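Local coordinates for esterase (Xanthomonas oryzae pv. oryzae, PDB 3H2G), which hydrolyses ester bonds and degrades rice cell walls, acting in the virulence of the bacterium on rice, at residues A[237-242]-A[254-259]; A[246-251]-A[314-319]; A[296-301]-A[308-313]. All coordinates share one frame; numbering follows the deposited sequence.

Contact 1 of 3, residues A[237-242]-A[254-259]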
loop_
_atom_site.group_PDB
_atom_site.type_symbol
_atom_site.label_atom_id
_atom_site.label_comp_id
_atom_site.label_asym_id
_atom_site.label_seq_id
_atom_site.Cartn_x
_atom_site.Cartn_y
_atom_site.Cartn_z
ATOM N N TYR A 237 14.756 -0.437 -3.443
ATOM C CA TYR A 237 13.777 -1.497 -3.184
ATOM C C TYR A 237 13.114 -1.882 -4.515
ATOM O O TYR A 237 12.972 -3.061 -4.841
ATOM C CB TYR A 237 12.720 -0.997 -2.189
ATOM C CG TYR A 237 11.987 -2.083 -1.416
ATOM C CD1 TYR A 237 11.313 -1.777 -0.233
ATOM C CD2 TYR A 237 11.999 -3.417 -1.839
ATOM C CE1 TYR A 237 10.674 -2.766 0.517
ATOM C CE2 TYR A 237 11.362 -4.420 -1.093
ATOM C CZ TYR A 237 10.704 -4.082 0.085
ATOM O OH TYR A 237 10.089 -5.050 0.844
ATOM N N ALA A 238 12.726 -0.873 -5.290
ATOM C CA ALA A 238 12.078 -1.094 -6.581
ATOM C C ALA A 238 12.940 -1.880 -7.565
ATOM O O ALA A 238 12.458 -2.811 -8.207
ATOM C CB ALA A 238 11.682 0.244 -7.199
ATOM N N ILE A 239 14.207 -1.495 -7.693
ATOM C CA ILE A 239 15.122 -2.169 -8.616
ATOM C C ILE A 239 15.356 -3.629 -8.230
ATOM O O ILE A 239 15.233 -4.531 -9.064
ATOM C CB ILE A 239 16.480 -1.427 -8.677
ATOM C CG1 ILE A 239 16.274 -0.042 -9.300
ATOM C CG2 ILE A 239 17.501 -2.246 -9.472
ATOM C CD1 ILE A 239 17.492 0.866 -9.217
ATOM N N VAL A 240 15.693 -3.858 -6.965
ATOM C CA VAL A 240 15.941 -5.208 -6.469
ATOM C C VAL A 240 14.695 -6.090 -6.613
ATOM O O VAL A 240 14.784 -7.240 -7.049
ATOM C CB VAL A 240 16.388 -5.166 -4.985
ATOM C CG1 VAL A 240 16.411 -6.562 -4.397
ATOM C CG2 VAL A 240 17.774 -4.534 -4.883
ATOM N N ALA A 241 13.534 -5.545 -6.259
ATOM C CA ALA A 241 12.286 -6.297 -6.351
ATOM C C ALA A 241 11.913 -6.610 -7.798
ATOM O O ALA A 241 11.513 -7.733 -8.106
ATOM C CB ALA A 241 11.154 -5.528 -5.673
ATOM N N MET A 242 12.043 -5.629 -8.689
ATOM C CA MET A 242 11.703 -5.862 -10.089
ATOM C C MET A 242 12.623 -6.908 -10.708
ATOM O O MET A 242 12.208 -7.658 -11.591
ATOM C CB MET A 242 11.756 -4.556 -10.885
ATOM C CG MET A 242 10.617 -3.596 -10.558
ATOM S SD MET A 242 8.978 -4.302 -10.875
ATOM C CE MET A 242 7.915 -3.095 -10.078
ATOM N N GLY A 254 26.179 -5.327 -9.535
ATOM C CA GLY A 254 27.202 -4.380 -9.947
ATOM C C GLY A 254 26.928 -3.729 -11.292
ATOM O O GLY A 254 27.551 -2.728 -11.645
ATOM N N GLN A 255 26.005 -4.301 -12.057
ATOM C CA GLN A 255 25.653 -3.737 -13.357
ATOM C C GLN A 255 24.889 -2.432 -13.163
ATOM O O GLN A 255 24.922 -1.540 -14.016
ATOM C CB GLN A 255 24.770 -4.711 -14.143
ATOM C CG GLN A 255 25.495 -5.947 -14.654
ATOM C CD GLN A 255 24.551 -6.941 -15.304
ATOM O OE1 GLN A 255 23.795 -6.596 -16.216
ATOM N NE2 GLN A 255 24.591 -8.182 -14.842
ATOM N N VAL A 256 24.218 -2.325 -12.020
ATOM C CA VAL A 256 23.398 -1.161 -11.704
ATOM C C VAL A 256 23.908 -0.276 -10.566
ATOM O O VAL A 256 23.741 0.944 -10.611
ATOM C CB VAL A 256 21.952 -1.610 -11.367
ATOM C CG1 VAL A 256 21.114 -0.420 -10.913
ATOM C CG2 VAL A 256 21.322 -2.278 -12.586
ATOM N N PHE A 257 24.521 -0.881 -9.552
ATOM C CA PHE A 257 25.016 -0.123 -8.405
ATOM C C PHE A 257 26.536 -0.116 -8.327
ATOM O O PHE A 257 27.191 -1.092 -8.691
ATOM C CB PHE A 257 24.483 -0.709 -7.089
ATOM C CG PHE A 257 22.988 -0.901 -7.054
ATOM C CD1 PHE A 257 22.411 -2.067 -7.546
ATOM C CD2 PHE A 257 22.160 0.079 -6.513
ATOM C CE1 PHE A 257 21.027 -2.259 -7.499
ATOM C CE2 PHE A 257 20.777 -0.100 -6.461
ATOM C CZ PHE A 257 20.211 -1.273 -6.955
ATOM N N GLN A 258 27.090 0.990 -7.840
ATOM C CA GLN A 258 28.536 1.105 -7.679
ATOM C C GLN A 258 28.907 0.390 -6.382
ATOM O O GLN A 258 28.036 0.073 -5.573
ATOM C CB GLN A 258 28.949 2.578 -7.567
ATOM C CG GLN A 258 28.742 3.407 -8.827
ATOM C CD GLN A 258 29.336 4.800 -8.693
ATOM O OE1 GLN A 258 30.471 4.955 -8.241
ATOM N NE2 GLN A 258 28.579 5.816 -9.091
ATOM N N ASP A 259 30.192 0.118 -6.184
ATOM C CA ASP A 259 30.607 -0.515 -4.939
ATOM C C ASP A 259 30.665 0.603 -3.904
ATOM O O ASP A 259 30.821 1.773 -4.260
ATOM C CB ASP A 259 31.981 -1.185 -5.084
ATOM C CG ASP A 259 32.999 -0.307 -5.786
ATOM O OD1 ASP A 259 32.740 0.903 -5.971
ATOM O OD2 ASP A 259 34.073 -0.835 -6.150
#

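Contact 2 of 3, residues A[246-251]-A[314-319]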
loop_
_atom_site.group_PDB
_atom_site.type_symbol
_atom_site.label_atom_id
_atom_site.label_comp_id
_atom_site.label_asym_id
_atom_site.label_seq_id
_atom_site.Cartn_x
_atom_site.Cartn_y
_atom_site.Cartn_z
ATOM N N TYR A 246 10.833 -9.999 -12.339
ATOM C CA TYR A 246 10.969 -10.186 -13.780
ATOM C C TYR A 246 12.273 -10.804 -14.262
ATOM O O TYR A 246 12.351 -11.262 -15.404
ATOM C CB TYR A 246 10.748 -8.853 -14.503
ATOM C CG TYR A 246 9.363 -8.291 -14.309
ATOM C CD1 TYR A 246 9.117 -7.297 -13.360
ATOM C CD2 TYR A 246 8.284 -8.778 -15.051
ATOM C CE1 TYR A 246 7.832 -6.804 -13.151
ATOM C CE2 TYR A 246 6.993 -8.290 -14.850
ATOM C CZ TYR A 246 6.775 -7.304 -13.900
ATOM O OH TYR A 246 5.499 -6.818 -13.701
ATOM N N LYS A 247 13.289 -10.803 -13.405
ATOM C CA LYS A 247 14.588 -11.378 -13.740
ATOM C C LYS A 247 15.085 -10.915 -15.104
ATOM O O LYS A 247 15.573 -11.719 -15.904
ATOM C CB LYS A 247 14.490 -12.908 -13.712
ATOM C CG LYS A 247 14.166 -13.465 -12.333
ATOM C CD LYS A 247 14.034 -14.976 -12.348
ATOM C CE LYS A 247 14.038 -15.533 -10.932
ATOM N NZ LYS A 247 13.005 -14.892 -10.071
ATOM N N ASN A 248 14.980 -9.615 -15.366
ATOM C CA ASN A 248 15.398 -9.085 -16.659
ATOM C C ASN A 248 16.186 -7.781 -16.603
ATOM O O ASN A 248 16.278 -7.071 -17.602
ATOM C CB ASN A 248 14.167 -8.890 -17.552
ATOM C CG ASN A 248 13.187 -7.884 -16.981
ATOM O OD1 ASN A 248 13.400 -7.334 -15.895
ATOM N ND2 ASN A 248 12.103 -7.635 -17.711
ATOM N N ILE A 249 16.760 -7.459 -15.450
ATOM C CA ILE A 249 17.524 -6.222 -15.335
ATOM C C ILE A 249 19.026 -6.462 -15.270
ATOM O O ILE A 249 19.790 -5.834 -16.011
ATOM C CB ILE A 249 17.103 -5.407 -14.088
ATOM C CG1 ILE A 249 15.593 -5.156 -14.118
ATOM C CG2 ILE A 249 17.831 -4.064 -14.079
ATOM C CD1 ILE A 249 15.054 -4.489 -12.867
ATOM N N TYR A 250 19.451 -7.367 -14.391
ATOM C CA TYR A 250 20.874 -7.656 -14.240
ATOM C C TYR A 250 21.175 -9.064 -13.732
ATOM O O TYR A 250 20.334 -9.704 -13.099
ATOM C CB TYR A 250 21.508 -6.635 -13.288
ATOM C CG TYR A 250 20.933 -6.648 -11.879
ATOM C CD1 TYR A 250 21.297 -7.633 -10.958
ATOM C CD2 TYR A 250 20.022 -5.673 -11.469
ATOM C CE1 TYR A 250 20.770 -7.646 -9.660
ATOM C CE2 TYR A 250 19.488 -5.677 -10.178
ATOM C CZ TYR A 250 19.866 -6.663 -9.280
ATOM O OH TYR A 250 19.341 -6.661 -8.005
ATOM N N LEU A 251 22.381 -9.540 -14.025
ATOM C CA LEU A 251 22.823 -10.850 -13.561
ATOM C C LEU A 251 23.505 -10.613 -12.218
ATOM O O LEU A 251 23.345 -11.388 -11.279
ATOM C CB LEU A 251 23.824 -11.465 -14.546
ATOM C CG LEU A 251 24.453 -12.799 -14.125
ATOM C CD1 LEU A 251 23.379 -13.881 -14.035
ATOM C CD2 LEU A 251 25.530 -13.194 -15.126
ATOM N N LEU A 314 8.752 -1.009 -14.560
ATOM C CA LEU A 314 7.913 -0.037 -13.862
ATOM C C LEU A 314 6.666 0.227 -14.705
ATOM O O LEU A 314 5.552 0.321 -14.182
ATOM C CB LEU A 314 8.666 1.280 -13.646
ATOM C CG LEU A 314 9.838 1.288 -12.664
ATOM C CD1 LEU A 314 10.490 2.662 -12.683
ATOM C CD2 LEU A 314 9.348 0.947 -11.252
ATOM N N ALA A 315 6.858 0.336 -16.016
ATOM C CA ALA A 315 5.746 0.592 -16.929
ATOM C C ALA A 315 4.709 -0.533 -16.897
ATOM O O ALA A 315 3.510 -0.277 -17.000
ATOM C CB ALA A 315 6.270 0.788 -18.356
ATOM N N ARG A 316 5.167 -1.775 -16.760
ATOM C CA ARG A 316 4.245 -2.907 -16.714
ATOM C C ARG A 316 3.362 -2.796 -15.483
ATOM O O ARG A 316 2.304 -3.419 -15.402
ATOM C CB ARG A 316 5.002 -4.236 -16.653
ATOM C CG ARG A 316 5.869 -4.536 -17.863
ATOM C CD ARG A 316 6.407 -5.950 -17.778
ATOM N NE ARG A 316 7.416 -6.230 -18.795
ATOM C CZ ARG A 316 7.977 -7.421 -18.979
ATOM N NH1 ARG A 316 7.624 -8.445 -18.214
ATOM N NH2 ARG A 316 8.896 -7.586 -19.919
ATOM N N ASN A 317 3.803 -1.998 -14.518
ATOM C CA ASN A 317 3.040 -1.835 -13.299
ATOM C C ASN A 317 2.357 -0.481 -13.152
ATOM O O ASN A 317 2.014 -0.058 -12.048
ATOM C CB ASN A 317 3.927 -2.183 -12.105
ATOM C CG ASN A 317 4.219 -3.676 -12.040
ATOM O OD1 ASN A 317 3.354 -4.473 -11.670
ATOM N ND2 ASN A 317 5.424 -4.064 -12.432
ATOM N N ASN A 318 2.153 0.196 -14.281
ATOM C CA ASN A 318 1.429 1.463 -14.271
ATOM C C ASN A 318 -0.020 1.040 -14.065
ATOM O O ASN A 318 -0.389 -0.079 -14.412
ATOM C CB ASN A 318 1.513 2.187 -15.621
ATOM C CG ASN A 318 2.806 2.941 -15.806
ATOM O OD1 ASN A 318 3.402 3.416 -14.844
ATOM N ND2 ASN A 318 3.234 3.080 -17.056
ATOM N N LEU A 319 -0.831 1.932 -13.514
ATOM C CA LEU A 319 -2.248 1.650 -13.277
ATOM C C LEU A 319 -3.080 2.749 -13.926
ATOM O O LEU A 319 -4.002 3.292 -13.318
ATOM C CB LEU A 319 -2.520 1.601 -11.772
ATOM C CG LEU A 319 -1.896 0.400 -11.057
ATOM C CD1 LEU A 319 -1.978 0.573 -9.544
ATOM C CD2 LEU A 319 -2.622 -0.866 -11.501
HETATM O O HOH W 1 11.381 -9.131 -20.067
#

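Contact 3 of 3, residues A[296-301]-A[308-313]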
loop_
_atom_site.group_PDB
_atom_site.type_symbol
_atom_site.label_atom_id
_atom_site.label_comp_id
_atom_site.label_asym_id
_atom_site.label_seq_id
_atom_site.Cartn_x
_atom_site.Cartn_y
_atom_site.Cartn_z
ATOM N N PRO A 296 27.055 5.175 -13.284
ATOM C CA PRO A 296 26.777 6.315 -14.164
ATOM C C PRO A 296 26.019 5.938 -15.441
ATOM O O PRO A 296 25.162 6.693 -15.903
ATOM C CB PRO A 296 28.168 6.876 -14.447
ATOM C CG PRO A 296 28.909 6.564 -13.168
ATOM C CD PRO A 296 28.478 5.141 -12.901
ATOM N N GLY A 297 26.337 4.775 -16.002
ATOM C CA GLY A 297 25.667 4.322 -17.212
ATOM C C GLY A 297 24.177 4.116 -16.996
ATOM O O GLY A 297 23.348 4.647 -17.742
ATOM N N PHE A 298 23.836 3.338 -15.973
ATOM C CA PHE A 298 22.441 3.066 -15.643
ATOM C C PHE A 298 21.724 4.362 -15.277
ATOM O O PHE A 298 20.574 4.591 -15.668
ATOM C CB PHE A 298 22.361 2.101 -14.453
ATOM C CG PHE A 298 20.958 1.862 -13.952
ATOM C CD1 PHE A 298 20.083 1.030 -14.647
ATOM C CD2 PHE A 298 20.511 2.482 -12.789
ATOM C CE1 PHE A 298 18.781 0.816 -14.188
ATOM C CE2 PHE A 298 19.211 2.278 -12.321
ATOM C CZ PHE A 298 18.345 1.441 -13.024
ATOM N N TYR A 299 22.412 5.215 -14.525
ATOM C CA TYR A 299 21.829 6.470 -14.076
ATOM C C TYR A 299 21.446 7.420 -15.215
ATOM O O TYR A 299 20.428 8.108 -15.129
ATOM C CB TYR A 299 22.776 7.176 -13.097
ATOM C CG TYR A 299 22.094 8.283 -12.324
ATOM C CD1 TYR A 299 20.992 8.013 -11.508
ATOM C CD2 TYR A 299 22.506 9.605 -12.456
ATOM C CE1 TYR A 299 20.315 9.037 -10.850
ATOM C CE2 TYR A 299 21.837 10.638 -11.802
ATOM C CZ TYR A 299 20.743 10.348 -11.005
ATOM O OH TYR A 299 20.068 11.369 -10.379
ATOM N N SER A 300 22.243 7.463 -16.278
ATOM C CA SER A 300 21.914 8.345 -17.393
ATOM C C SER A 300 20.953 7.666 -18.369
ATOM O O SER A 300 20.143 8.331 -19.019
ATOM C CB SER A 300 23.182 8.783 -18.135
ATOM O OG SER A 300 23.811 7.693 -18.785
ATOM N N ASP A 301 21.033 6.340 -18.451
ATOM C CA ASP A 301 20.189 5.560 -19.356
ATOM C C ASP A 301 18.710 5.521 -18.970
ATOM O O ASP A 301 17.832 5.649 -19.825
ATOM C CB ASP A 301 20.712 4.123 -19.445
ATOM C CG ASP A 301 20.004 3.308 -20.514
ATOM O OD1 ASP A 301 20.192 3.607 -21.712
ATOM O OD2 ASP A 301 19.260 2.368 -20.156
ATOM N N ASN A 308 15.121 0.943 -21.293
ATOM C CA ASN A 308 15.800 0.535 -20.062
ATOM C C ASN A 308 14.912 -0.530 -19.409
ATOM O O ASN A 308 13.723 -0.302 -19.198
ATOM C CB ASN A 308 15.959 1.736 -19.123
ATOM C CG ASN A 308 16.731 1.391 -17.863
ATOM O OD1 ASN A 308 17.957 1.549 -17.798
ATOM N ND2 ASN A 308 16.022 0.905 -16.860
ATOM N N PRO A 309 15.481 -1.707 -19.081
ATOM C CA PRO A 309 14.736 -2.810 -18.463
ATOM C C PRO A 309 14.022 -2.512 -17.146
ATOM O O PRO A 309 12.920 -3.013 -16.913
ATOM C CB PRO A 309 15.794 -3.909 -18.327
ATOM C CG PRO A 309 17.060 -3.138 -18.162
ATOM C CD PRO A 309 16.911 -2.043 -19.191
ATOM N N PHE A 310 14.644 -1.720 -16.278
ATOM C CA PHE A 310 14.002 -1.386 -15.011
ATOM C C PHE A 310 12.807 -0.492 -15.318
ATOM O O PHE A 310 11.727 -0.664 -14.752
ATOM C CB PHE A 310 14.981 -0.666 -14.078
ATOM C CG PHE A 310 14.337 -0.105 -12.842
ATOM C CD1 PHE A 310 13.574 -0.917 -12.004
ATOM C CD2 PHE A 310 14.486 1.243 -12.519
ATOM C CE1 PHE A 310 12.963 -0.390 -10.859
ATOM C CE2 PHE A 310 13.882 1.778 -11.381
ATOM C CZ PHE A 310 13.117 0.959 -10.549
ATOM N N ARG A 311 13.007 0.454 -16.230
ATOM C CA ARG A 311 11.946 1.366 -16.631
ATOM C C ARG A 311 10.775 0.576 -17.219
ATOM O O ARG A 311 9.611 0.864 -16.924
ATOM C CB ARG A 311 12.482 2.362 -17.659
ATOM C CG ARG A 311 11.498 3.437 -18.061
ATOM C CD ARG A 311 12.213 4.534 -18.826
ATOM N NE ARG A 311 11.282 5.435 -19.500
ATOM C CZ ARG A 311 11.659 6.513 -20.180
ATOM N NH1 ARG A 311 12.948 6.819 -20.265
ATOM N NH2 ARG A 311 10.755 7.268 -20.792
ATOM N N GLN A 312 11.088 -0.417 -18.050
ATOM C CA GLN A 312 10.067 -1.266 -18.664
ATOM C C GLN A 312 9.262 -2.002 -17.597
ATOM O O GLN A 312 8.047 -2.143 -17.710
ATOM C CB GLN A 312 10.716 -2.298 -19.594
ATOM C CG GLN A 312 11.227 -1.750 -20.925
ATOM C CD GLN A 312 10.113 -1.499 -21.922
ATOM O OE1 GLN A 312 9.208 -2.322 -22.079
ATOM N NE2 GLN A 312 10.179 -0.366 -22.613
ATOM N N ASP A 313 9.946 -2.485 -16.564
ATOM C CA ASP A 313 9.265 -3.200 -15.493
ATOM C C ASP A 313 8.343 -2.264 -14.716
ATOM O O ASP A 313 7.272 -2.673 -14.262
ATOM C CB ASP A 313 10.284 -3.854 -14.553
ATOM C CG ASP A 313 11.059 -4.977 -15.224
ATOM O OD1 ASP A 313 10.639 -5.436 -16.311
ATOM O OD2 ASP A 313 12.083 -5.410 -14.659
#

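Contact 1 of 3, residues A[237-242]-A[254-259]
Ile239 of helix 231-246 meets Phe257 and Val256 of the loop that follows the helix. The contact is small, apolar and buried. The backbones stay well apart, with 8.9 Å between Ile239 CA and Val256 CA, so side chains fill the gap. Ile239 and Phe257 reach for each other from opposite directions. Phe257 CZ and CE1 meet the branched part of the isoleucine. Ile239 CG2 is 3.8 Å from Phe257 CZ, and Ile239 CB and CD1 also lie close to that ring carbon. The approach is oblique to the ring. Phe257 holds CG opposite its carbonyl carbon (chi1 -51°), which carries the ring toward the helix.

The isoleucine rotamer explains why two branches touch. CG2 stands opposite the backbone N, and CG1 stands opposite the carbonyl carbon (chi1 -66°). The outer chain is extended, with chi2 at 171°, and this carries CD1 out toward the loop. There Ile239 CD1 reaches Val256 CG1 at 4.2 Å. The same valine methyl sits 3.8 Å above the plane of the Phe257 ring, toward its rim. Val256 CG1 thus borders both the phenyl ring and the isoleucine end. No hydrogen bond joins the two segments.

The loop is also held by residues 293-295. Val256 makes backbone hydrogen bonds with Gln295, and Gln258 does so with Tyr293, whose ring also meets that of Phe257. Phe298 of helix 296-304 touches both Ile239 and Val256, while Phe310 of helix 309-316 packs on Ile239. The contact therefore lies where helix 231-246, helix 296-304, helix 309-316 and the 254-259 loop come together.

Contact 2 of 3, residues A[246-251]-A[314-319]
Tyr246 lies between Arg316 and Asn317, where the C-terminal ends of helix 231-246 and helix 309-316 meet. Both helices belong to a helical region of the alpha/beta hydrolase fold, inserted between sheet strands 198-205 and 328-332. Lys247 turns the chain out of the first helix with a positive phi.

Tyr246 and Arg316 run antiparallel, side by side. The ring and guanidinium planes stand 80° apart, so the groups do not stack flat. Arg316 NH1 comes obliquely to the ring, 3.2 Å from Tyr246 CD2. The extended arginine chain also runs beside the phenol, with Arg316 CD 3.8 Å from Tyr246 CE2.

Asn317 comes toward the phenol from the opposite direction. Its ND2 lies at the ring edge, near the ring plane, and donates a hydrogen bond of 3.0 Å to Tyr246 OH. The bond is bent, at 141°, and the oxygen is tilted out of the amide plane. The amide has further ties: ND2 also donates to Asp313 O, and OD1 accepts from Ser141 N. Bonds at both ends should fix the rotation of this buried amide.

Asn248 holds CG between its backbone N and carbonyl carbon (chi1 62°), which turns the amide toward helix 309-316. There ND2 donates to Asp313 OD1. The same nitrogen lies over one face of the Arg316 guanidinium. One water joins the pair, accepting from Asn248 ND2 and from Arg316 NH2, each at 2.9 Å.

Contact 3 of 3, residues A[296-301]-A[308-313]
Between segments 296-301 and 308-313 the closest CA atoms are Asp301 CA and Asn308 CA, 6.7 Å apart. The two helices form a helix-loop-helix connection with a short linker, within the helical region of this alpha/beta hydrolase fold. Asn308 occupies the N-cap position of the second helix. Its psi of 127° is not helical, and its carbonyl takes the first helical hydrogen bond, from Gln312 N.

Phe298 carries the apolar part. CG points opposite the backbone N (chi1 174°), which swings the ring across to the second helix. The two phenylalanine side chains run at a slant to each other. Phe310 CD2 approaches the edge of the Phe298 ring near its plane, 3.9 Å from Phe298 CZ. Phe310 CB is also 4.1 Å from Phe298 CZ. The Phe298 and Asn308 side chains run nearly perpendicular, and the asparagine amide rests beside CD1 and CE1 of the phenyl ring.

Asp301 closes the polar side. Like Phe298, it turns CG opposite its backbone N, and so brings the carboxylate to the start of helix 309-316. Asp301 OD2 is 3.5 Å from Asn308 CB. The other oxygen, OD1, accepts a hydrogen bond from Asn305 ND2 in the linker. The carboxylate is thus held from the linker while it lies against the N-cap residue.

Arg311 NH1 donates to Phe302 O, a further link between the two helices, while NE forms a salt bridge to Glu212 of helix 211-218. In the first helix, Gly297 O accepts twice, from Asp301 N at 3.0 Å and from Ser300 OG at 3.3 Å.

In the fold
All three contacts lie in the helical region between strands 198-205 and 328-332, which may contribute to the substrate recognition module. Their centres are 10 to 12 Å apart. Contacts 1 and 3 share one apolar core: Val256 CG1 is 3.5 Å from Phe298 CD2, and Ile239 CG1 is 3.5 Å from Phe310 CZ. Contact 2 encloses contact 3 along the chain, and both use helix 309-316. Contacts 1 and 2 meet where Met242 CE lies 3.6 Å from Asn317 ND2. The probable Ser176-Asp336-His377 triad, with Ser176 on a likely nucleophile elbow, lies outside all six segments.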